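Alternansucrase (Leuconostoc mesenteroides, PDB 6HVG) is a large glycoside hydrolase family 70 protein that joins a (beta/alpha)8-barrel catalytic core with a calcium ion to cell-wall-binding-type repeats. Local coordinates at residues A[731-736]-A[818-823]; A[747-752]-A[809-814]; A[863-868]-A[880-885]; A[910-915]-A[1002-1007]. All coordinates share one frame; numbering follows the deposited sequence.

Contact 1 (A[731-736]-A[818-823])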
# COMPACT_ATOMS: atom_id res chain seq x y z
N VAL A 731 8.29 -25.64 13.17
CA VAL A 731 8.32 -26.74 14.14
C VAL A 731 7.61 -27.95 13.56
O VAL A 731 6.40 -27.90 13.28
CB VAL A 731 7.63 -26.32 15.45
CG1 VAL A 731 7.53 -27.49 16.43
CG2 VAL A 731 8.36 -25.15 16.10
N ASN A 732 8.32 -29.06 13.40
CA ASN A 732 7.66 -30.27 12.93
C ASN A 732 6.84 -30.89 14.06
O ASN A 732 7.29 -30.97 15.20
CB ASN A 732 8.62 -31.31 12.37
CG ASN A 732 7.91 -32.30 11.43
OD1 ASN A 732 7.42 -33.35 11.87
ND2 ASN A 732 7.81 -31.95 10.17
N ARG A 733 5.64 -31.33 13.71
CA ARG A 733 4.71 -31.87 14.67
C ARG A 733 4.17 -33.24 14.28
O ARG A 733 3.21 -33.73 14.87
CB ARG A 733 3.57 -30.87 14.84
CG ARG A 733 4.00 -29.60 15.55
CD ARG A 733 2.85 -28.65 15.75
NE ARG A 733 3.26 -27.45 16.46
CZ ARG A 733 3.73 -26.34 15.89
NH1 ARG A 733 3.86 -26.23 14.58
NH2 ARG A 733 4.09 -25.31 16.64
N ILE A 734 4.82 -33.89 13.32
CA ILE A 734 4.42 -35.23 12.89
C ILE A 734 4.61 -36.21 14.03
O ILE A 734 3.70 -36.99 14.33
CB ILE A 734 5.22 -35.70 11.67
CG1 ILE A 734 4.81 -34.89 10.43
CG2 ILE A 734 5.04 -37.19 11.43
CD1 ILE A 734 5.69 -35.07 9.21
N ALA A 735 5.79 -36.16 14.65
CA ALA A 735 6.06 -36.94 15.86
C ALA A 735 7.00 -36.16 16.77
O ALA A 735 8.18 -36.48 16.87
CB ALA A 735 6.64 -38.30 15.52
N ASN A 736 6.45 -35.15 17.43
CA ASN A 736 7.23 -34.26 18.28
C ASN A 736 7.22 -34.75 19.72
O ASN A 736 6.26 -34.52 20.43
CB ASN A 736 6.68 -32.83 18.19
CG ASN A 736 7.46 -31.84 19.01
OD1 ASN A 736 8.25 -32.22 19.82
ND2 ASN A 736 7.25 -30.56 18.78
N LYS A 818 2.02 -28.23 20.19
CA LYS A 818 3.20 -28.19 21.03
C LYS A 818 4.24 -27.19 20.47
O LYS A 818 4.27 -26.89 19.28
CB LYS A 818 3.82 -29.58 21.12
CG LYS A 818 4.99 -29.73 22.07
CD LYS A 818 5.45 -31.18 22.15
CE LYS A 818 6.91 -31.30 22.57
NZ LYS A 818 7.18 -30.72 23.91
N ASP A 819 5.07 -26.66 21.36
CA ASP A 819 6.17 -25.75 21.01
C ASP A 819 5.67 -24.49 20.30
O ASP A 819 6.09 -24.18 19.19
CB ASP A 819 7.24 -26.48 20.17
CG ASP A 819 8.09 -27.44 20.99
OD1 ASP A 819 8.45 -27.09 22.15
OD2 ASP A 819 8.43 -28.54 20.48
N THR A 820 4.76 -23.78 20.96
CA THR A 820 4.36 -22.43 20.55
C THR A 820 3.68 -21.73 21.72
O THR A 820 3.08 -22.40 22.57
CB THR A 820 3.38 -22.46 19.34
OG1 THR A 820 3.30 -21.16 18.74
CG2 THR A 820 1.98 -22.88 19.74
N VAL A 821 3.75 -20.40 21.76
CA VAL A 821 2.85 -19.61 22.57
C VAL A 821 1.73 -19.10 21.68
O VAL A 821 1.94 -18.20 20.88
CB VAL A 821 3.55 -18.40 23.19
CG1 VAL A 821 2.52 -17.56 23.96
CG2 VAL A 821 4.72 -18.81 24.09
N PRO A 822 0.54 -19.69 21.77
CA PRO A 822 -0.53 -19.20 20.89
C PRO A 822 -1.00 -17.80 21.25
O PRO A 822 -0.92 -17.41 22.40
CB PRO A 822 -1.65 -20.21 21.08
CG PRO A 822 -1.39 -20.79 22.42
CD PRO A 822 0.10 -20.84 22.58
N ARG A 823 -1.44 -17.04 20.25
CA ARG A 823 -2.06 -15.75 20.48
C ARG A 823 -3.49 -15.72 19.94
O ARG A 823 -3.75 -16.18 18.82
CB ARG A 823 -1.27 -14.62 19.86
CG ARG A 823 -1.78 -13.27 20.31
CD ARG A 823 -0.90 -12.13 19.83
NE ARG A 823 -0.96 -12.00 18.39
CZ ARG A 823 -0.33 -11.08 17.69
NH1 ARG A 823 0.41 -10.17 18.31
NH2 ARG A 823 -0.45 -11.08 16.36
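Arg733 meets Lys818 in a polar, buried contact at a seam of the fold, where the loop leading into the edge strand 735-736 of an antiparallel sheet lies against the approach to barrel strand 821-825. The grip is side-on: NE and NH2 of Arg733 both point at one backbone oxygen, Lys818 O, with NE 3.0 Å and NH2 3.1 Å from it. NE arrives in the plane of that carbonyl, while the oxygen itself lies slightly out of the guanidinium plane. Arg733 can reach this far because its chain is extended from CG to NE. Val731 CB lies over one face of the guanidinium, towards its rim, and Val731 CG1 goes on to touch Asp819 CB at 3.9 Å, the two side chains crossing nearly at right angles.

The second polar link runs from Asn736 ND2 to Asp819 OD2, 2.9 Å long and almost straight at 169°. The carboxylate oxygen is met on its anti side, and amide and carboxylate planes are turned 31° apart. With CG anti to the backbone N (chi1 -178°), the Asn736 amide also lies across the Lys818 chain, OD1 being 3.2 Å from Lys818 CE; that same OD1 accepts from Gly738 N. Asp819 OD1 is hydrogen-bonded to Ser1036, and Thr820 OG1 to Ser747 OG and Asn745 OD1.

Two donors on one carbonyl should hold the guanidinium against rotation; the Asp819 carboxylate has a partner on each oxygen, and the nearby Lys818 and Arg733 charges would probably favour its negative form.

Contact 2 (A[747-752]-A[809-814])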
# COMPACT_ATOMS: atom_id res chain seq x y z
N SER A 747 2.25 -17.78 17.80
CA SER A 747 1.53 -18.05 16.55
C SER A 747 0.11 -17.59 16.66
O SER A 747 -0.44 -17.55 17.75
CB SER A 747 1.57 -19.55 16.19
OG SER A 747 1.18 -20.37 17.27
N PHE A 748 -0.49 -17.28 15.52
CA PHE A 748 -1.87 -16.80 15.51
C PHE A 748 -2.58 -17.17 14.23
O PHE A 748 -1.96 -17.53 13.26
CB PHE A 748 -1.90 -15.28 15.68
CG PHE A 748 -1.09 -14.53 14.67
CD1 PHE A 748 0.25 -14.24 14.90
CD2 PHE A 748 -1.66 -14.10 13.50
CE1 PHE A 748 1.01 -13.55 13.98
CE2 PHE A 748 -0.91 -13.41 12.57
CZ PHE A 748 0.42 -13.14 12.81
N VAL A 749 -3.91 -17.07 14.27
CA VAL A 749 -4.76 -17.26 13.10
C VAL A 749 -5.06 -15.91 12.46
O VAL A 749 -5.01 -15.77 11.25
CB VAL A 749 -6.07 -17.96 13.47
CG1 VAL A 749 -6.94 -18.15 12.24
CG2 VAL A 749 -5.77 -19.31 14.12
N ARG A 750 -5.39 -14.92 13.29
CA ARG A 750 -5.63 -13.56 12.81
C ARG A 750 -5.01 -12.57 13.76
O ARG A 750 -4.66 -12.91 14.88
CB ARG A 750 -7.15 -13.26 12.68
CG ARG A 750 -7.84 -14.12 11.64
CD ARG A 750 -9.03 -13.42 11.01
NE ARG A 750 -10.06 -13.13 11.99
CZ ARG A 750 -10.60 -11.94 12.22
NH1 ARG A 750 -10.24 -10.86 11.54
NH2 ARG A 750 -11.52 -11.83 13.16
N ALA A 751 -4.89 -11.32 13.31
CA ALA A 751 -4.34 -10.26 14.13
C ALA A 751 -5.04 -8.95 13.84
O ALA A 751 -5.81 -8.84 12.89
CB ALA A 751 -2.85 -10.15 13.88
N HIS A 752 -4.76 -7.94 14.66
CA HIS A 752 -5.34 -6.60 14.48
C HIS A 752 -4.97 -6.08 13.09
O HIS A 752 -5.70 -5.29 12.50
CB HIS A 752 -4.84 -5.64 15.57
CG HIS A 752 -3.42 -5.15 15.38
ND1 HIS A 752 -2.33 -5.84 15.86
CD2 HIS A 752 -2.93 -4.05 14.76
CE1 HIS A 752 -1.22 -5.18 15.53
NE2 HIS A 752 -1.56 -4.09 14.87
N SER A 809 -11.93 -24.26 13.68
CA SER A 809 -11.04 -25.38 13.38
C SER A 809 -9.60 -24.93 13.46
O SER A 809 -8.73 -25.66 13.93
CB SER A 809 -11.38 -25.97 12.00
OG SER A 809 -12.79 -26.02 11.79
N ALA A 810 -9.34 -23.73 12.96
CA ALA A 810 -8.00 -23.14 13.02
C ALA A 810 -7.54 -22.96 14.47
O ALA A 810 -6.41 -23.29 14.79
CB ALA A 810 -7.99 -21.81 12.29
N TYR A 811 -8.41 -22.44 15.33
CA TYR A 811 -8.11 -22.32 16.76
C TYR A 811 -7.94 -23.68 17.45
O TYR A 811 -7.09 -23.83 18.32
CB TYR A 811 -9.13 -21.43 17.49
CG TYR A 811 -8.78 -19.96 17.40
CD1 TYR A 811 -7.94 -19.37 18.33
CD2 TYR A 811 -9.26 -19.16 16.38
CE1 TYR A 811 -7.60 -18.03 18.24
CE2 TYR A 811 -8.93 -17.82 16.29
CZ TYR A 811 -8.10 -17.26 17.22
OH TYR A 811 -7.75 -15.93 17.13
N ALA A 812 -8.69 -24.68 17.04
CA ALA A 812 -8.52 -26.02 17.59
C ALA A 812 -7.08 -26.48 17.41
O ALA A 812 -6.48 -27.06 18.33
CB ALA A 812 -9.48 -27.02 16.95
N MET A 813 -6.53 -26.24 16.23
CA MET A 813 -5.13 -26.58 15.96
C MET A 813 -4.16 -25.65 16.68
O MET A 813 -3.22 -26.10 17.32
CB MET A 813 -4.87 -26.57 14.46
CG MET A 813 -5.66 -27.63 13.70
SD MET A 813 -5.37 -27.63 11.93
CE MET A 813 -3.59 -27.92 11.88
N LEU A 814 -4.41 -24.34 16.58
CA LEU A 814 -3.55 -23.36 17.22
C LEU A 814 -3.35 -23.66 18.69
O LEU A 814 -2.24 -23.58 19.21
CB LEU A 814 -4.12 -21.95 17.09
CG LEU A 814 -3.21 -20.84 17.59
CD1 LEU A 814 -2.06 -20.63 16.61
CD2 LEU A 814 -3.98 -19.55 17.78
O HOH W 1 -5.30 -15.89 16.45
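Phe748 and Val749 lie on a non-helical run that leaves barrel strand 745-747 and passes the last turns of helix 807-814, with CA atoms 7.0 Å apart for Phe748 and Leu814 and 6.7 Å for Val749 and Ala810. Segment 809-814 is helical throughout, and Ala810 and Leu814, one turn apart, both direct their CB atoms at the passing chain.

Val749 carries the contact. Its CG1 and CG2 straddle the Ala810 methyl, CG1 coming within 3.8 Å of Ala810 CB. CG1 is anti to the backbone N (chi1 -180°), which leaves CG2 to lie over one face of the Tyr811 ring, 4.2 Å from its centroid in a CH-pi contact displaced towards the rim. The same CG2 reaches Leu814 CD2 at 4.1 Å. Further back along the chain, Leu814 CD1 packs against Ser747, whose OG is hydrogen-bonded to Thr820.

The polar part goes through a single water. It accepts from Val749 N at 2.8 Å and donates to Tyr811 OH at 2.5 Å, with a weak link to Arg750 O besides. Tyr811 OH is also bonded to Asp828 and to Tyr825 N, so the buried hydroxyl has several partners at once and the ring is pinned at its far end. Arg750 turns to salt bridges with Asp828 and Glu832, while Phe687 of helix 681-692 closes on Val749.

Strand 745-747, the helical connection that ends in 807-814, and the neighbouring parallel strand 821-825 together form a beta-alpha-beta crossover of the (beta/alpha)8 barrel, and this contact lies inside it.

Contact 3 (A[863-868]-A[880-885])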
# COMPACT_ATOMS: atom_id res chain seq x y z
N THR A 863 1.60 -35.73 18.08
CA THR A 863 1.68 -36.31 16.74
C THR A 863 0.67 -35.62 15.86
O THR A 863 -0.27 -34.98 16.33
CB THR A 863 1.38 -37.82 16.66
OG1 THR A 863 0.06 -38.07 17.15
CG2 THR A 863 2.40 -38.64 17.43
N MET A 864 0.91 -35.73 14.56
CA MET A 864 0.08 -35.13 13.56
C MET A 864 0.21 -36.00 12.31
O MET A 864 1.32 -36.37 11.91
CB MET A 864 0.51 -33.68 13.30
CG MET A 864 -0.51 -32.87 12.54
SD MET A 864 0.01 -31.15 12.19
CE MET A 864 -0.29 -30.39 13.77
N ALA A 865 -0.94 -36.33 11.73
CA ALA A 865 -1.01 -37.19 10.56
C ALA A 865 -2.23 -36.78 9.74
O ALA A 865 -3.04 -35.98 10.19
CB ALA A 865 -1.14 -38.65 10.97
N THR A 866 -2.32 -37.30 8.53
CA THR A 866 -3.46 -37.03 7.65
C THR A 866 -3.77 -38.26 6.86
O THR A 866 -2.87 -39.04 6.52
CB THR A 866 -3.21 -35.88 6.63
OG1 THR A 866 -2.04 -36.15 5.85
CG2 THR A 866 -3.07 -34.51 7.31
N ASP A 867 -5.05 -38.44 6.57
CA ASP A 867 -5.47 -39.50 5.69
C ASP A 867 -5.17 -39.05 4.27
O ASP A 867 -6.08 -38.85 3.47
CB ASP A 867 -6.95 -39.80 5.88
CG ASP A 867 -7.41 -41.00 5.07
OD1 ASP A 867 -6.59 -41.91 4.79
OD2 ASP A 867 -8.59 -40.98 4.68
N SER A 868 -3.89 -38.86 3.97
CA SER A 868 -3.45 -38.27 2.72
C SER A 868 -1.94 -38.41 2.57
O SER A 868 -1.21 -38.50 3.55
CB SER A 868 -3.83 -36.79 2.70
OG SER A 868 -3.29 -36.17 1.55
N LEU A 880 -8.31 -35.95 6.10
CA LEU A 880 -8.70 -35.51 7.42
C LEU A 880 -7.45 -35.52 8.31
O LEU A 880 -6.73 -36.51 8.35
CB LEU A 880 -9.82 -36.41 7.99
CG LEU A 880 -11.12 -35.75 8.51
CD1 LEU A 880 -11.62 -34.59 7.68
CD2 LEU A 880 -12.25 -36.76 8.62
N LEU A 881 -7.17 -34.41 8.98
CA LEU A 881 -5.96 -34.28 9.81
C LEU A 881 -6.23 -34.74 11.25
O LEU A 881 -7.23 -34.37 11.83
CB LEU A 881 -5.45 -32.84 9.80
CG LEU A 881 -4.23 -32.50 10.68
CD1 LEU A 881 -3.24 -31.62 9.94
CD2 LEU A 881 -4.66 -31.80 11.95
N THR A 882 -5.32 -35.54 11.79
CA THR A 882 -5.45 -36.03 13.14
C THR A 882 -4.27 -35.58 14.00
O THR A 882 -3.13 -35.94 13.74
CB THR A 882 -5.59 -37.56 13.17
OG1 THR A 882 -4.51 -38.18 12.45
CG2 THR A 882 -6.90 -37.97 12.55
N SER A 883 -4.58 -34.77 15.01
CA SER A 883 -3.58 -34.20 15.92
C SER A 883 -3.89 -34.62 17.34
O SER A 883 -5.03 -34.47 17.78
CB SER A 883 -3.54 -32.66 15.84
OG SER A 883 -2.51 -32.11 16.63
N VAL A 884 -2.88 -35.13 18.03
CA VAL A 884 -3.02 -35.71 19.36
C VAL A 884 -1.99 -35.12 20.30
O VAL A 884 -0.89 -34.85 19.88
CB VAL A 884 -2.80 -37.25 19.34
CG1 VAL A 884 -2.78 -37.81 20.75
CG2 VAL A 884 -3.88 -37.92 18.49
N ARG A 885 -2.36 -34.92 21.56
CA ARG A 885 -1.42 -34.66 22.65
C ARG A 885 -1.64 -35.76 23.71
O ARG A 885 -2.77 -36.09 24.02
CB ARG A 885 -1.62 -33.26 23.26
CG ARG A 885 -1.16 -32.05 22.41
CD ARG A 885 0.38 -31.97 22.14
NE ARG A 885 1.16 -31.36 23.21
CZ ARG A 885 1.13 -30.06 23.51
NH1 ARG A 885 0.39 -29.20 22.83
NH2 ARG A 885 1.87 -29.61 24.52
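Met864 and Leu881 touch on one face of an antiparallel strand pair, Met864 CG lying 4.0 Å from Leu881 CD1. That meeting is diagonal; Thr866, the residue paired directly with Leu881, sets its CG2 3.8 Å from Leu881 CB. The methionine bends at its last torsion (chi3 -78°), which carries CE across to Ser883 OG. On the reverse face stand Thr863, Ala865, Thr882 and Val884. There Thr863 and Val884 lie side by side, pointing the same way, with OG1 of Thr863 3.7 Å from Val884 CB, and Thr882 OG1 reaches back to Ala865 O in a weak bond.

Regular backbone pairing positions these side chains. Thr863 with Val884 and Ala865 with Thr882 are hydrogen-bonded pairs, the shortest bond running from Thr882 N to Ala865 O at 2.8 Å. Asp867 N to Leu880 O, 3.1 Å, adds one more beyond the strand, where Asp867 is the centre of an inverse gamma turn and its OD2 takes Thr878 N. Ser883 OG is bonded to Gln862.

The two strands run at 169° to each other, near one end of a larger antiparallel sheet: 862-866 has 735-736 on its far side, and 881-885 has 910-915. Helix 807-814 faces Leu881, while strand 927-931 packs through Leu930 on Thr882 and Val884.

Contact 4 (A[910-915]-A[1002-1007])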
# COMPACT_ATOMS: atom_id res chain seq x y z
N ILE A 910 -5.42 -34.81 24.46
CA ILE A 910 -6.54 -34.35 23.65
C ILE A 910 -6.42 -34.90 22.22
O ILE A 910 -5.32 -35.20 21.77
CB ILE A 910 -6.60 -32.81 23.65
CG1 ILE A 910 -7.89 -32.29 23.03
CG2 ILE A 910 -5.42 -32.22 22.89
CD1 ILE A 910 -8.18 -30.82 23.34
N GLY A 911 -7.56 -35.04 21.54
CA GLY A 911 -7.59 -35.53 20.16
C GLY A 911 -8.33 -34.56 19.28
O GLY A 911 -9.46 -34.17 19.59
N VAL A 912 -7.70 -34.13 18.19
CA VAL A 912 -8.31 -33.18 17.26
C VAL A 912 -8.34 -33.74 15.84
O VAL A 912 -7.33 -34.23 15.33
CB VAL A 912 -7.57 -31.85 17.27
CG1 VAL A 912 -8.26 -30.85 16.34
CG2 VAL A 912 -7.53 -31.31 18.68
N ILE A 913 -9.54 -33.70 15.24
CA ILE A 913 -9.77 -34.10 13.87
C ILE A 913 -10.33 -32.89 13.12
O ILE A 913 -11.32 -32.30 13.57
CB ILE A 913 -10.79 -35.25 13.79
CG1 ILE A 913 -10.34 -36.41 14.69
CG2 ILE A 913 -10.92 -35.72 12.34
CD1 ILE A 913 -11.42 -37.45 14.90
N VAL A 914 -9.74 -32.55 11.98
CA VAL A 914 -10.19 -31.39 11.20
C VAL A 914 -10.11 -31.64 9.70
O VAL A 914 -9.21 -32.30 9.22
CB VAL A 914 -9.43 -30.12 11.61
CG1 VAL A 914 -7.97 -30.40 11.78
CG2 VAL A 914 -9.64 -28.98 10.62
N GLY A 915 -11.09 -31.10 8.98
CA GLY A 915 -11.15 -31.19 7.53
C GLY A 915 -11.55 -29.87 6.90
O GLY A 915 -12.13 -29.02 7.57
N GLY A 1002 -16.19 -27.66 6.59
CA GLY A 1002 -15.35 -28.86 6.71
C GLY A 1002 -15.79 -29.70 7.90
O GLY A 1002 -16.97 -29.72 8.25
N TYR A 1003 -14.83 -30.38 8.52
CA TYR A 1003 -15.12 -31.18 9.73
C TYR A 1003 -14.29 -30.72 10.92
O TYR A 1003 -13.17 -30.27 10.73
CB TYR A 1003 -14.85 -32.68 9.49
CG TYR A 1003 -15.21 -33.48 10.71
CD1 TYR A 1003 -16.53 -33.77 11.00
CD2 TYR A 1003 -14.25 -33.88 11.62
CE1 TYR A 1003 -16.87 -34.48 12.14
CE2 TYR A 1003 -14.59 -34.59 12.76
CZ TYR A 1003 -15.91 -34.88 13.01
OH TYR A 1003 -16.26 -35.59 14.13
N LEU A 1004 -14.86 -30.83 12.12
CA LEU A 1004 -14.12 -30.62 13.38
C LEU A 1004 -14.65 -31.53 14.48
O LEU A 1004 -15.83 -31.44 14.87
CB LEU A 1004 -14.22 -29.17 13.84
CG LEU A 1004 -13.53 -28.81 15.15
CD1 LEU A 1004 -12.05 -29.11 15.07
CD2 LEU A 1004 -13.76 -27.34 15.50
N GLY A 1005 -13.78 -32.39 15.00
CA GLY A 1005 -14.09 -33.20 16.19
C GLY A 1005 -12.94 -33.13 17.19
O GLY A 1005 -11.78 -33.33 16.83
N VAL A 1006 -13.25 -32.83 18.45
CA VAL A 1006 -12.26 -32.83 19.50
C VAL A 1006 -12.73 -33.72 20.64
O VAL A 1006 -13.88 -33.63 21.08
CB VAL A 1006 -12.00 -31.42 20.05
CG1 VAL A 1006 -10.84 -31.46 21.04
CG2 VAL A 1006 -11.68 -30.46 18.92
N TRP A 1007 -11.82 -34.58 21.12
CA TRP A 1007 -12.14 -35.55 22.14
C TRP A 1007 -11.16 -35.46 23.31
O TRP A 1007 -9.94 -35.25 23.14
CB TRP A 1007 -12.11 -36.95 21.54
CG TRP A 1007 -13.22 -37.17 20.57
CD1 TRP A 1007 -13.27 -36.76 19.29
CD2 TRP A 1007 -14.44 -37.86 20.82
NE1 TRP A 1007 -14.45 -37.15 18.71
CE2 TRP A 1007 -15.19 -37.82 19.64
CE3 TRP A 1007 -14.98 -38.49 21.93
CZ2 TRP A 1007 -16.45 -38.40 19.54
CZ3 TRP A 1007 -16.23 -39.07 21.83
CH2 TRP A 1007 -16.95 -39.02 20.64
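Val1006 CG1 is the hub of an apolar patch on one face of this antiparallel beta pair, part of the sheet that packs beside the barrel: Ile910 CD1 touches it at 3.6 Å, and Val912 CG2 stands alongside it at 4.1 Å, both valines pointing the same way. Leu1004 continues the row. Its CD1 swings in towards the partner strand, between Val912 and Val914, and this face rests on helix 807-814 through Ser809, Ala812 and Met813.

On the reverse face Ile913 meets Tyr1003. With CG2 anti to the backbone N, Ile913 puts this methyl 3.9 Å from Tyr1003 CE2, while its CB lies at the ring's edge, in plane. The tyrosine ring runs along beside Gly1005, whose lack of a side chain leaves room for its hydroxyl. Trp1007, on this same face, makes edge-to-face contacts with Phe974 and Phe980.

The backbones, 178° apart in direction, are joined in alternate pairs, Gly911 with Trp1007 and Ile913 with Gly1005. Ile913 N reaches Gly1005 O at 2.8 Å, nearly end-on to the carbonyl. In the return bond Gly1005 N lies 2.8 Å from Ile913 O, tilted 16° from that carbonyl's plane.

How the contacts relate
Contacts 3 and 4 are neighbouring pairings of one antiparallel sheet, joined where strand 881-885 meets strand 910-915 and Ser883 O takes Val912 N at 2.7 Å. Contact 4 is wholly buried; contact 3, nearer the surface, mixes threonines and serines with its apolar side chains. Contacts 1 and 2 belong to the barrel side, both buried, and meet at strand 821-825, which belongs to contact 1 and borders contact 2: Thr820 OG1 and Ser747 OG lie 2.7 Å apart. Contact 1 relies on side-chain hydrogen bonds, whereas contact 2 relies on apolar packing and one water. Helix 807-814 links barrel to sheet, as Met813 and Ser809 press on Val914; contact 1 joins the same sheet through Ile734 O and Met864 N.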